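Local coordinates for protein cytosol aminopeptidase (Staphylococcus aureus subsp. aureus, PDB 3KZW) that probably removes residues one at a time from the amino end of peptides, as a metal-dependent leucyl aminopeptidase of the cytosol aminopeptidase family, at residues 306-311 and 485-490; 388-393 and 506-511; 395-400 and 480-485. One frame throughout, in Å; residues are numbered along the deposited sequence.

How the contacts relate
All three contacts belong to the catalytic domain, and all are largely buried. The centres of contacts 1 and 2 lie about 8 Å from the centre of the chain, whereas that of contact 3 is about 16 Å out, where helix 395-401 reaches a second subunit. Contacts 2 and 3 use neighbouring parallel strands of one sheet, 386-391 and 478-482. Contacts 1 and 3 share Gly-485 and hence the sodium ion. Their chemistry follows their place: contact 2 is purely apolar, with a Met-aromatic pair; contact 1 couples a small apolar touch to ion binding; contact 3 sets alanine and isoleucine against backbone and a carboxylate.

Contact 1 (306-311 and 485-490). With NA (sodium ion), chain S.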
ATOM      1  N   ASP A 306     -13.636 -15.070  16.386  1.00  2.74           N
ATOM      2  CA  ASP A 306     -14.776 -14.412  15.755  1.00  2.74           C
ATOM      3  C   ASP A 306     -16.110 -15.014  16.201  1.00  2.73           C
ATOM      4  O   ASP A 306     -17.172 -14.602  15.725  1.00  2.80           O
ATOM      5  CB  ASP A 306     -14.650 -14.444  14.229  1.00  2.69           C
ATOM      6  CG  ASP A 306     -15.149 -13.163  13.580  1.00  3.01           C
ATOM      7  OD1 ASP A 306     -14.857 -12.073  14.130  1.00  3.09           O
ATOM      8  OD2 ASP A 306     -15.824 -13.237  12.524  1.00  3.04           O
ATOM      9  N   MET A 307     -16.046 -15.990  17.108  1.00  2.69           N
ATOM     10  CA  MET A 307     -17.243 -16.597  17.690  1.00  2.70           C
ATOM     11  C   MET A 307     -17.360 -16.331  19.194  1.00  2.69           C
ATOM     12  O   MET A 307     -18.172 -16.961  19.875  1.00  2.72           O
ATOM     13  CB  MET A 307     -17.317 -18.102  17.382  1.00  2.69           C
ATOM     14  CG  MET A 307     -16.006 -18.871  17.519  1.00  2.74           C
ATOM     15  SD  MET A 307     -15.345 -18.959  19.196  1.00  3.24           S
ATOM     16  CE  MET A 307     -16.578 -19.965  20.027  1.00  2.79           C
ATOM     17  N   CYS A 308     -16.553 -15.394  19.695  1.00  2.66           N
ATOM     18  CA  CYS A 308     -16.585 -14.984  21.103  1.00  2.67           C
ATOM     19  C   CYS A 308     -17.985 -14.575  21.564  1.00  2.70           C
ATOM     20  O   CYS A 308     -18.387 -14.874  22.691  1.00  2.76           O
ATOM     21  CB  CYS A 308     -15.601 -13.839  21.355  1.00  2.63           C
ATOM     22  SG  CYS A 308     -13.874 -14.357  21.527  1.00  2.98           S
ATOM     23  N   GLY A 309     -18.717 -13.896  20.685  1.00  2.67           N
ATOM     24  CA  GLY A 309     -20.088 -13.478  20.967  1.00  2.65           C
ATOM     25  C   GLY A 309     -20.986 -14.643  21.335  1.00  2.69           C
ATOM     26  O   GLY A 309     -21.706 -14.582  22.331  1.00  2.74           O
ATOM     27  N   ALA A 310     -20.931 -15.707  20.535  1.00  2.67           N
ATOM     28  CA  ALA A 310     -21.694 -16.925  20.801  1.00  2.64           C
ATOM     29  C   ALA A 310     -21.227 -17.611  22.082  1.00  2.65           C
ATOM     30  O   ALA A 310     -22.047 -18.051  22.892  1.00  2.64           O
ATOM     31  CB  ALA A 310     -21.604 -17.873  19.630  1.00  2.64           C
ATOM     32  N   ALA A 311     -19.908 -17.683  22.256  1.00  2.60           N
ATOM     33  CA  ALA A 311     -19.305 -18.293  23.437  1.00  2.63           C
ATOM     34  C   ALA A 311     -19.741 -17.593  24.723  1.00  2.64           C
ATOM     35  O   ALA A 311     -20.073 -18.248  25.713  1.00  2.62           O
ATOM     36  CB  ALA A 311     -17.788 -18.295  23.316  1.00  2.63           C
ATOM     37  N   GLY A 485     -13.210  -5.278  20.033  1.00  2.67           N
ATOM     38  CA  GLY A 485     -12.019  -4.907  20.778  1.00  2.67           C
ATOM     39  C   GLY A 485     -11.818  -5.684  22.068  1.00  2.68           C
ATOM     40  O   GLY A 485     -10.857  -6.448  22.181  1.00  2.77           O
ATOM     41  N   PRO A 486     -12.714  -5.487  23.054  1.00  2.65           N
ATOM     42  CA  PRO A 486     -12.491  -6.003  24.409  1.00  2.66           C
ATOM     43  C   PRO A 486     -12.728  -7.504  24.605  1.00  2.61           C
ATOM     44  O   PRO A 486     -12.444  -8.020  25.685  1.00  2.58           O
ATOM     45  CB  PRO A 486     -13.483  -5.192  25.252  1.00  2.67           C
ATOM     46  CG  PRO A 486     -14.587  -4.888  24.322  1.00  2.67           C
ATOM     47  CD  PRO A 486     -13.963  -4.708  22.967  1.00  2.66           C
ATOM     48  N   ALA A 487     -13.236  -8.191  23.582  1.00  2.61           N
ATOM     49  CA  ALA A 487     -13.479  -9.637  23.659  1.00  2.64           C
ATOM     50  C   ALA A 487     -12.180 -10.422  23.796  1.00  2.64           C
ATOM     51  O   ALA A 487     -12.172 -11.543  24.303  1.00  2.71           O
ATOM     52  CB  ALA A 487     -14.256 -10.121  22.449  1.00  2.60           C
ATOM     53  N   THR A 488     -11.090  -9.823  23.331  1.00  2.61           N
ATOM     54  CA  THR A 488      -9.765 -10.419  23.433  1.00  2.65           C
ATOM     55  C   THR A 488      -8.757  -9.389  23.922  1.00  2.65           C
ATOM     56  O   THR A 488      -8.924  -8.186  23.698  1.00  2.69           O
ATOM     57  CB  THR A 488      -9.276 -10.980  22.078  1.00  2.63           C
ATOM     58  OG1 THR A 488      -9.399  -9.968  21.070  1.00  2.74           O
ATOM     59  CG2 THR A 488     -10.080 -12.201  21.668  1.00  2.62           C
ATOM     60  N   THR A 489      -7.715  -9.874  24.589  1.00  2.61           N
ATOM     61  CA  THR A 489      -6.621  -9.033  25.055  1.00  2.64           C
ATOM     62  C   THR A 489      -5.280  -9.639  24.634  1.00  2.64           C
ATOM     63  O   THR A 489      -5.132 -10.861  24.592  1.00  2.70           O
ATOM     64  CB  THR A 489      -6.680  -8.806  26.595  1.00  2.65           C
ATOM     65  OG1 THR A 489      -5.649  -7.893  26.990  1.00  2.78           O
ATOM     66  CG2 THR A 489      -6.514 -10.118  27.367  1.00  2.63           C
ATOM     67  N   ASN A 490      -4.317  -8.782  24.307  1.00  2.65           N
ATOM     68  CA  ASN A 490      -2.990  -9.240  23.885  1.00  2.72           C
ATOM     69  C   ASN A 490      -1.964  -9.137  25.011  1.00  2.71           C
ATOM     70  O   ASN A 490      -0.760  -9.273  24.787  1.00  2.74           O
ATOM     71  CB  ASN A 490      -2.516  -8.464  22.646  1.00  2.74           C
ATOM     72  CG  ASN A 490      -2.231  -6.990  22.941  1.00  2.94           C
ATOM     73  OD1 ASN A 490      -2.538  -6.475  24.024  1.00  2.95           O
ATOM     74  ND2 ASN A 490      -1.641  -6.304  21.966  1.00  3.01           N
TER
HETATM   75 NA    NA S 498      -8.896  -7.381  20.460  1.00 21.61          NA
HETATM   76  O   HOH W   1      -6.784  -7.595  21.531  1.00  2.00           O
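Flat side chains play no part where Cys-308 meets Ala-487 and Thr-488, so there is no ring face or edge to assign and the fit rests on small groups. The motif is a type I beta turn, Gly-485 to Thr-488, set against the first turn of helix 308-322, with Met-307 at the N-cap position. That helix start is documented by the backbone bond from Ala-311 N to Met-307 O, 3.0 Å. The two segments come nearest at Cys-308 and Ala-487, whose CA atoms are 6.7 Å apart.

Both of these residues direct CB across the gap, and Cys-308 CB lies 4.1 Å from Ala-487 CB. The cysteine sulfur turns beside its own backbone N (chi1 -79°), which carries it past the alanine to the methyl of the next residue: SG to Thr-488 CG2 is 4.4 Å, a loose touch. With only 86 Å² buried in total, the packing is slight. Ser-207 of helix 188-208 also touches Cys-308, and Thr-392 touches Ala-487, so the contact is one piece of a larger buried cluster. Just ahead of the helix, Asp-306 OD2 forms a salt bridge with Lys-283 NZ and OD1 hydrogen-bonds with Thr-392 OG1, close to Asp-288 and Glu-367; such a grouping is consistent with the metal-binding centre of this aminopeptidase family.

Thr-488 divides its two branches between different tasks. While CG2 faces the cysteine, the hydroxyl is flanked by both backbone branches (chi1 52°) and binds the sodium ion, OG1 to NA 2.7 Å. The other end of the turn supplies Gly-485 O at 2.8 Å from NA, and the two oxygens subtend about 93° at the ion. Water 1 is a further ligand, its O 2.4 Å from NA. The same water donates a weak hydrogen bond to Thr-488 O.

Contact 2 (388-393 and 506-511)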
ATOM      1  N   MET A 388     -30.816  -8.784  23.033  1.00  2.64           N
ATOM      2  CA  MET A 388     -29.429  -8.356  23.176  1.00  2.60           C
ATOM      3  C   MET A 388     -28.531  -9.245  22.337  1.00  2.61           C
ATOM      4  O   MET A 388     -28.511 -10.464  22.517  1.00  2.61           O
ATOM      5  CB  MET A 388     -28.988  -8.405  24.637  1.00  2.60           C
ATOM      6  CG  MET A 388     -29.675  -7.391  25.521  1.00  2.66           C
ATOM      7  SD  MET A 388     -29.170  -7.530  27.241  1.00  2.83           S
ATOM      8  CE  MET A 388     -30.458  -6.575  28.031  1.00  2.74           C
ATOM      9  N   ASP A 389     -27.800  -8.637  21.410  1.00  2.61           N
ATOM     10  CA  ASP A 389     -26.858  -9.389  20.592  1.00  2.64           C
ATOM     11  C   ASP A 389     -25.409  -9.052  20.945  1.00  2.66           C
ATOM     12  O   ASP A 389     -25.097  -7.915  21.310  1.00  2.66           O
ATOM     13  CB  ASP A 389     -27.150  -9.224  19.093  1.00  2.62           C
ATOM     14  CG  ASP A 389     -26.691  -7.885  18.541  1.00  2.84           C
ATOM     15  OD1 ASP A 389     -25.473  -7.721  18.297  1.00  2.91           O
ATOM     16  OD2 ASP A 389     -27.547  -7.002  18.330  1.00  2.88           O
ATOM     17  N   PHE A 390     -24.541 -10.056  20.842  1.00  2.65           N
ATOM     18  CA  PHE A 390     -23.131  -9.928  21.197  1.00  2.64           C
ATOM     19  C   PHE A 390     -22.287 -10.418  20.035  1.00  2.69           C
ATOM     20  O   PHE A 390     -22.421 -11.567  19.603  1.00  2.75           O
ATOM     21  CB  PHE A 390     -22.819 -10.737  22.461  1.00  2.64           C
ATOM     22  CG  PHE A 390     -23.676 -10.374  23.643  1.00  2.68           C
ATOM     23  CD1 PHE A 390     -24.935 -10.951  23.812  1.00  2.68           C
ATOM     24  CD2 PHE A 390     -23.231  -9.453  24.585  1.00  2.65           C
ATOM     25  CE1 PHE A 390     -25.739 -10.612  24.898  1.00  2.64           C
ATOM     26  CE2 PHE A 390     -24.026  -9.111  25.679  1.00  2.71           C
ATOM     27  CZ  PHE A 390     -25.283  -9.690  25.833  1.00  2.63           C
ATOM     28  N   ALA A 391     -21.424  -9.543  19.521  1.00  2.66           N
ATOM     29  CA  ALA A 391     -20.652  -9.847  18.319  1.00  2.66           C
ATOM     30  C   ALA A 391     -19.343  -9.075  18.221  1.00  2.72           C
ATOM     31  O   ALA A 391     -19.259  -7.909  18.617  1.00  2.76           O
ATOM     32  CB  ALA A 391     -21.491  -9.596  17.077  1.00  2.62           C
ATOM     33  N   THR A 392     -18.326  -9.744  17.684  1.00  2.69           N
ATOM     34  CA  THR A 392     -17.088  -9.096  17.287  1.00  2.71           C
ATOM     35  C   THR A 392     -17.255  -8.655  15.835  1.00  2.74           C
ATOM     36  O   THR A 392     -16.807  -9.338  14.916  1.00  2.82           O
ATOM     37  CB  THR A 392     -15.878 -10.053  17.415  1.00  2.72           C
ATOM     38  OG1 THR A 392     -16.159 -11.283  16.732  1.00  2.82           O
ATOM     39  CG2 THR A 392     -15.576 -10.355  18.875  1.00  2.71           C
ATOM     40  N   LEU A 393     -17.914  -7.514  15.635  1.00  2.74           N
ATOM     41  CA  LEU A 393     -18.316  -7.079  14.293  1.00  2.71           C
ATOM     42  C   LEU A 393     -17.293  -6.242  13.539  1.00  2.73           C
ATOM     43  O   LEU A 393     -16.735  -6.690  12.543  1.00  2.81           O
ATOM     44  CB  LEU A 393     -19.646  -6.311  14.333  1.00  2.66           C
ATOM     45  CG  LEU A 393     -20.982  -7.049  14.254  1.00  2.76           C
ATOM     46  CD1 LEU A 393     -22.039  -6.102  13.708  1.00  2.69           C
ATOM     47  CD2 LEU A 393     -20.906  -8.304  13.395  1.00  2.67           C
ATOM     48  N   PRO A 506     -19.805 -10.651  33.035  1.00  2.68           N
ATOM     49  CA  PRO A 506     -20.054 -10.051  34.353  1.00  2.66           C
ATOM     50  C   PRO A 506     -21.184  -9.015  34.349  1.00  2.66           C
ATOM     51  O   PRO A 506     -22.000  -9.003  35.272  1.00  2.70           O
ATOM     52  CB  PRO A 506     -18.721  -9.371  34.687  1.00  2.64           C
ATOM     53  CG  PRO A 506     -17.714 -10.122  33.912  1.00  2.67           C
ATOM     54  CD  PRO A 506     -18.394 -10.498  32.634  1.00  2.66           C
ATOM     55  N   THR A 507     -21.227  -8.172  33.318  1.00  2.61           N
ATOM     56  CA  THR A 507     -22.231  -7.116  33.201  1.00  2.62           C
ATOM     57  C   THR A 507     -23.653  -7.666  33.056  1.00  2.63           C
ATOM     58  O   THR A 507     -24.557  -7.258  33.789  1.00  2.64           O
ATOM     59  CB  THR A 507     -21.902  -6.148  32.033  1.00  2.61           C
ATOM     60  OG1 THR A 507     -20.658  -5.490  32.295  1.00  2.57           O
ATOM     61  CG2 THR A 507     -22.996  -5.092  31.861  1.00  2.60           C
ATOM     62  N   ILE A 508     -23.841  -8.596  32.123  1.00  2.62           N
ATOM     63  CA  ILE A 508     -25.167  -9.143  31.830  1.00  2.66           C
ATOM     64  C   ILE A 508     -25.704  -9.994  32.982  1.00  2.66           C
ATOM     65  O   ILE A 508     -26.885  -9.905  33.320  1.00  2.71           O
ATOM     66  CB  ILE A 508     -25.190  -9.930  30.486  1.00  2.66           C
ATOM     67  CG1 ILE A 508     -24.708  -9.046  29.326  1.00  2.65           C
ATOM     68  CG2 ILE A 508     -26.585 -10.503  30.195  1.00  2.66           C
ATOM     69  CD1 ILE A 508     -25.531  -7.771  29.087  1.00  2.61           C
ATOM     70  N   VAL A 509     -24.833 -10.800  33.586  1.00  2.62           N
ATOM     71  CA  VAL A 509     -25.203 -11.605  34.752  1.00  2.65           C
ATOM     72  C   VAL A 509     -25.708 -10.710  35.888  1.00  2.65           C
ATOM     73  O   VAL A 509     -26.753 -10.987  36.492  1.00  2.68           O
ATOM     74  CB  VAL A 509     -24.032 -12.514  35.228  1.00  2.66           C
ATOM     75  CG1 VAL A 509     -24.294 -13.085  36.623  1.00  2.62           C
ATOM     76  CG2 VAL A 509     -23.802 -13.641  34.235  1.00  2.65           C
ATOM     77  N   GLN A 510     -24.974  -9.634  36.155  1.00  2.60           N
ATOM     78  CA  GLN A 510     -25.363  -8.661  37.170  1.00  2.66           C
ATOM     79  C   GLN A 510     -26.722  -8.030  36.851  1.00  2.66           C
ATOM     80  O   GLN A 510     -27.543  -7.834  37.748  1.00  2.70           O
ATOM     81  CB  GLN A 510     -24.279  -7.587  37.321  1.00  2.65           C
ATOM     82  CG  GLN A 510     -24.505  -6.590  38.456  1.00  2.63           C
ATOM     83  CD  GLN A 510     -24.636  -7.254  39.812  1.00  2.80           C
ATOM     84  OE1 GLN A 510     -25.598  -7.003  40.540  1.00  2.78           O
ATOM     85  NE2 GLN A 510     -23.672  -8.110  40.159  1.00  2.72           N
ATOM     86  N   TRP A 511     -26.944  -7.727  35.573  1.00  2.64           N
ATOM     87  CA  TRP A 511     -28.214  -7.180  35.103  1.00  2.64           C
ATOM     88  C   TRP A 511     -29.353  -8.187  35.253  1.00  2.67           C
ATOM     89  O   TRP A 511     -30.465  -7.822  35.645  1.00  2.70           O
ATOM     90  CB  TRP A 511     -28.099  -6.717  33.648  1.00  2.63           C
ATOM     91  CG  TRP A 511     -29.380  -6.156  33.103  1.00  2.69           C
ATOM     92  CD1 TRP A 511     -29.874  -4.899  33.300  1.00  2.69           C
ATOM     93  CD2 TRP A 511     -30.334  -6.839  32.280  1.00  2.71           C
ATOM     94  NE1 TRP A 511     -31.074  -4.755  32.648  1.00  2.74           N
ATOM     95  CE2 TRP A 511     -31.382  -5.930  32.015  1.00  2.73           C
ATOM     96  CE3 TRP A 511     -30.405  -8.131  31.741  1.00  2.72           C
ATOM     97  CZ2 TRP A 511     -32.493  -6.270  31.232  1.00  2.73           C
ATOM     98  CZ3 TRP A 511     -31.511  -8.471  30.962  1.00  2.73           C
ATOM     99  CH2 TRP A 511     -32.540  -7.541  30.717  1.00  2.73           C
TER
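Strand 388-391 and helix segment 506-511 run almost antiparallel, at 166° between their N-to-C directions, with 12.4 Å between axes, and long side chains fill the space between them. Met-388 and Phe-390 point from the same side of the strand toward the helix, which answers with Ile-508 and Trp-511, about one helical turn apart. This is the layer packing of an alpha/beta sandwich, a helix lying over a sheet through apolar side chains.

Met-388 and Trp-511 approach from opposite directions. The methionine is extended beyond CG (chi2 178°), and this full reach brings its methyl over one face of the indole. CE stands 3.6 Å from the centroid of the Trp-511 six-membered ring, 16° off the normal, so the evidence favours a CH-pi contact over the face; the methyl is displaced toward the rim, with Trp-511 CH2 its closest atom at 3.5 Å. The sulfur lies above the same ring at greater distance, SD to centroid 4.8 Å, and the pair qualifies as a Met-aromatic contact.

Ile-508 serves both strand residues. Its CD1 passes alongside the methionine, 4.1 Å from Met-388 SD, and meets the edge of the Phe-390 ring in its plane, 3.8 Å from CZ. Its CG1 approaches that ring obliquely, 3.6 Å from Phe-390 CZ.

The neighbouring elements close round this core. Strand 386-391 has parallel partners in strands 278-285 and 478-482, and the rings of Phe-390 and Phe-481 meet with nearly parallel planes. Helix 308-322 contributes Val-313 against Phe-390 and Ile-316 against Ile-508, helix 414-426 brings Ile-420 to Met-388, and Trp-511 touches Ile-278 of strand 278-285.

Contact 3 (395-400 and 480-485); sequences GAAIVA and HFDIAG. With NA (sodium ion), chain S.
Ile-398 of helix 395-401 packs on Ala-484 and Gly-485, in the loop that follows strand 478-482. The apolar pair is Ile-398 CD1 with Ala-484 CB, 3.9 Å apart. With CG1 opposite the carbonyl carbon (chi1 -60°), the same branch also makes van der Waals contact with the loop backbone: CD1 is 3.8 Å from Ala-484 O, and CG1 is 3.7 Å from Gly-485 N. Having no side chain, Gly-485 lets the isoleucine lie directly on the backbone, their CA atoms 5.4 Å apart.

The other meeting is of methyl and carboxylate, Ala-397 CB standing 3.5 Å from Asp-482 OD2. The polar demands of that carboxylate are met mainly outside the two segments: OD2 hydrogen-bonds with Thr-394 OG1 and OD1 accepts from Leu-393 N. A weak hydrogen bond from Ala-484 N to Asp-482 OD1, 3.4 Å, follows the pattern of an Asx turn.

At the subunit interface, Ala-396 packs on Val-399 of a neighbouring subunit, and Ala-400 on Ala-400 of that same subunit. The chemistry implies a division of labour: the helix supplies only hydrocarbon, while Asp-482, at the end of its strand, holds Leu-393 and Thr-394, and Gly-485 O remains directed to sodium.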
ATOM      1  N   GLY A 395     -14.161  -3.337  12.731  1.00  2.67           N
ATOM      2  CA  GLY A 395     -12.879  -2.712  13.019  1.00  2.61           C
ATOM      3  C   GLY A 395     -13.055  -1.253  13.405  1.00  2.64           C
ATOM      4  O   GLY A 395     -12.298  -0.726  14.220  1.00  2.70           O
ATOM      5  N   ALA A 396     -14.069  -0.606  12.827  1.00  2.64           N
ATOM      6  CA  ALA A 396     -14.356   0.810  13.085  1.00  2.67           C
ATOM      7  C   ALA A 396     -14.713   1.100  14.544  1.00  2.65           C
ATOM      8  O   ALA A 396     -14.427   2.186  15.046  1.00  2.66           O
ATOM      9  CB  ALA A 396     -15.452   1.314  12.155  1.00  2.59           C
ATOM     10  N   ALA A 397     -15.330   0.130  15.215  1.00  2.68           N
ATOM     11  CA  ALA A 397     -15.639   0.247  16.643  1.00  2.62           C
ATOM     12  C   ALA A 397     -14.363   0.316  17.480  1.00  2.62           C
ATOM     13  O   ALA A 397     -14.307   1.044  18.473  1.00  2.61           O
ATOM     14  CB  ALA A 397     -16.518  -0.909  17.096  1.00  2.61           C
ATOM     15  N   ILE A 398     -13.345  -0.442  17.071  1.00  2.59           N
ATOM     16  CA  ILE A 398     -12.036  -0.410  17.725  1.00  2.61           C
ATOM     17  C   ILE A 398     -11.361   0.940  17.480  1.00  2.61           C
ATOM     18  O   ILE A 398     -10.778   1.520  18.393  1.00  2.60           O
ATOM     19  CB  ILE A 398     -11.123  -1.582  17.264  1.00  2.62           C
ATOM     20  CG1 ILE A 398     -11.772  -2.929  17.604  1.00  2.65           C
ATOM     21  CG2 ILE A 398      -9.737  -1.488  17.904  1.00  2.62           C
ATOM     22  CD1 ILE A 398     -11.116  -4.130  16.953  1.00  2.59           C
ATOM     23  N   VAL A 399     -11.462   1.440  16.251  1.00  2.62           N
ATOM     24  CA  VAL A 399     -10.910   2.751  15.895  1.00  2.62           C
ATOM     25  C   VAL A 399     -11.592   3.858  16.701  1.00  2.58           C
ATOM     26  O   VAL A 399     -10.948   4.821  17.116  1.00  2.56           O
ATOM     27  CB  VAL A 399     -11.026   3.025  14.372  1.00  2.62           C
ATOM     28  CG1 VAL A 399     -10.470   4.403  14.012  1.00  2.64           C
ATOM     29  CG2 VAL A 399     -10.295   1.949  13.580  1.00  2.54           C
ATOM     30  N   ALA A 400     -12.890   3.685  16.938  1.00  2.63           N
ATOM     31  CA  ALA A 400     -13.705   4.649  17.676  1.00  2.61           C
ATOM     32  C   ALA A 400     -13.346   4.745  19.160  1.00  2.67           C
ATOM     33  O   ALA A 400     -13.022   5.826  19.653  1.00  2.71           O
ATOM     34  CB  ALA A 400     -15.181   4.319  17.514  1.00  2.59           C
ATOM     35  N   HIS A 480     -27.438  -3.717  20.754  1.00  2.69           N
ATOM     36  CA  HIS A 480     -26.360  -4.353  20.007  1.00  2.64           C
ATOM     37  C   HIS A 480     -25.010  -4.045  20.656  1.00  2.69           C
ATOM     38  O   HIS A 480     -24.664  -2.880  20.875  1.00  2.71           O
ATOM     39  CB  HIS A 480     -26.394  -3.892  18.543  1.00  2.62           C
ATOM     40  CG  HIS A 480     -25.158  -4.225  17.769  1.00  2.68           C
ATOM     41  ND1 HIS A 480     -24.765  -5.521  17.516  1.00  2.82           N
ATOM     42  CD2 HIS A 480     -24.228  -3.429  17.190  1.00  2.77           C
ATOM     43  CE1 HIS A 480     -23.641  -5.512  16.821  1.00  2.82           C
ATOM     44  NE2 HIS A 480     -23.294  -4.254  16.608  1.00  2.85           N
ATOM     45  N   PHE A 481     -24.257  -5.097  20.968  1.00  2.67           N
ATOM     46  CA  PHE A 481     -22.943  -4.957  21.591  1.00  2.67           C
ATOM     47  C   PHE A 481     -21.816  -5.354  20.638  1.00  2.71           C
ATOM     48  O   PHE A 481     -21.631  -6.540  20.338  1.00  2.75           O
ATOM     49  CB  PHE A 481     -22.853  -5.799  22.866  1.00  2.65           C
ATOM     50  CG  PHE A 481     -23.750  -5.332  23.977  1.00  2.63           C
ATOM     51  CD1 PHE A 481     -23.431  -4.197  24.715  1.00  2.63           C
ATOM     52  CD2 PHE A 481     -24.897  -6.042  24.305  1.00  2.60           C
ATOM     53  CE1 PHE A 481     -24.254  -3.766  25.752  1.00  2.65           C
ATOM     54  CE2 PHE A 481     -25.720  -5.627  25.342  1.00  2.64           C
ATOM     55  CZ  PHE A 481     -25.397  -4.485  26.069  1.00  2.64           C
ATOM     56  N   ASP A 482     -21.068  -4.359  20.165  1.00  2.70           N
ATOM     57  CA  ASP A 482     -19.895  -4.607  19.330  1.00  2.65           C
ATOM     58  C   ASP A 482     -18.675  -4.767  20.230  1.00  2.66           C
ATOM     59  O   ASP A 482     -18.137  -3.787  20.749  1.00  2.69           O
ATOM     60  CB  ASP A 482     -19.690  -3.476  18.317  1.00  2.62           C
ATOM     61  CG  ASP A 482     -18.840  -3.899  17.117  1.00  2.86           C
ATOM     62  OD1 ASP A 482     -18.060  -4.876  17.216  1.00  2.96           O
ATOM     63  OD2 ASP A 482     -18.951  -3.243  16.059  1.00  2.93           O
ATOM     64  N   ILE A 483     -18.259  -6.016  20.415  1.00  2.67           N
ATOM     65  CA  ILE A 483     -17.156  -6.349  21.313  1.00  2.65           C
ATOM     66  C   ILE A 483     -15.909  -6.799  20.545  1.00  2.69           C
ATOM     67  O   ILE A 483     -15.125  -7.610  21.035  1.00  2.71           O
ATOM     68  CB  ILE A 483     -17.572  -7.415  22.372  1.00  2.64           C
ATOM     69  CG1 ILE A 483     -18.095  -8.693  21.701  1.00  2.68           C
ATOM     70  CG2 ILE A 483     -18.610  -6.839  23.325  1.00  2.62           C
ATOM     71  CD1 ILE A 483     -18.118  -9.915  22.608  1.00  2.63           C
ATOM     72  N   ALA A 484     -15.724  -6.253  19.346  1.00  2.66           N
ATOM     73  CA  ALA A 484     -14.570  -6.586  18.510  1.00  2.67           C
ATOM     74  C   ALA A 484     -13.245  -6.335  19.228  1.00  2.69           C
ATOM     75  O   ALA A 484     -12.282  -7.088  19.061  1.00  2.79           O
ATOM     76  CB  ALA A 484     -14.626  -5.816  17.199  1.00  2.63           C
ATOM     77  N   GLY A 485     -13.210  -5.278  20.033  1.00  2.67           N
ATOM     78  CA  GLY A 485     -12.019  -4.907  20.778  1.00  2.67           C
ATOM     79  C   GLY A 485     -11.818  -5.684  22.068  1.00  2.68           C
ATOM     80  O   GLY A 485     -10.857  -6.448  22.181  1.00  2.77           O
TER
HETATM   81 NA    NA S 498      -8.896  -7.381  20.460  1.00 21.61          NA
HETATM   82  O   HOH W   1      -6.784  -7.595  21.531  1.00  2.00           O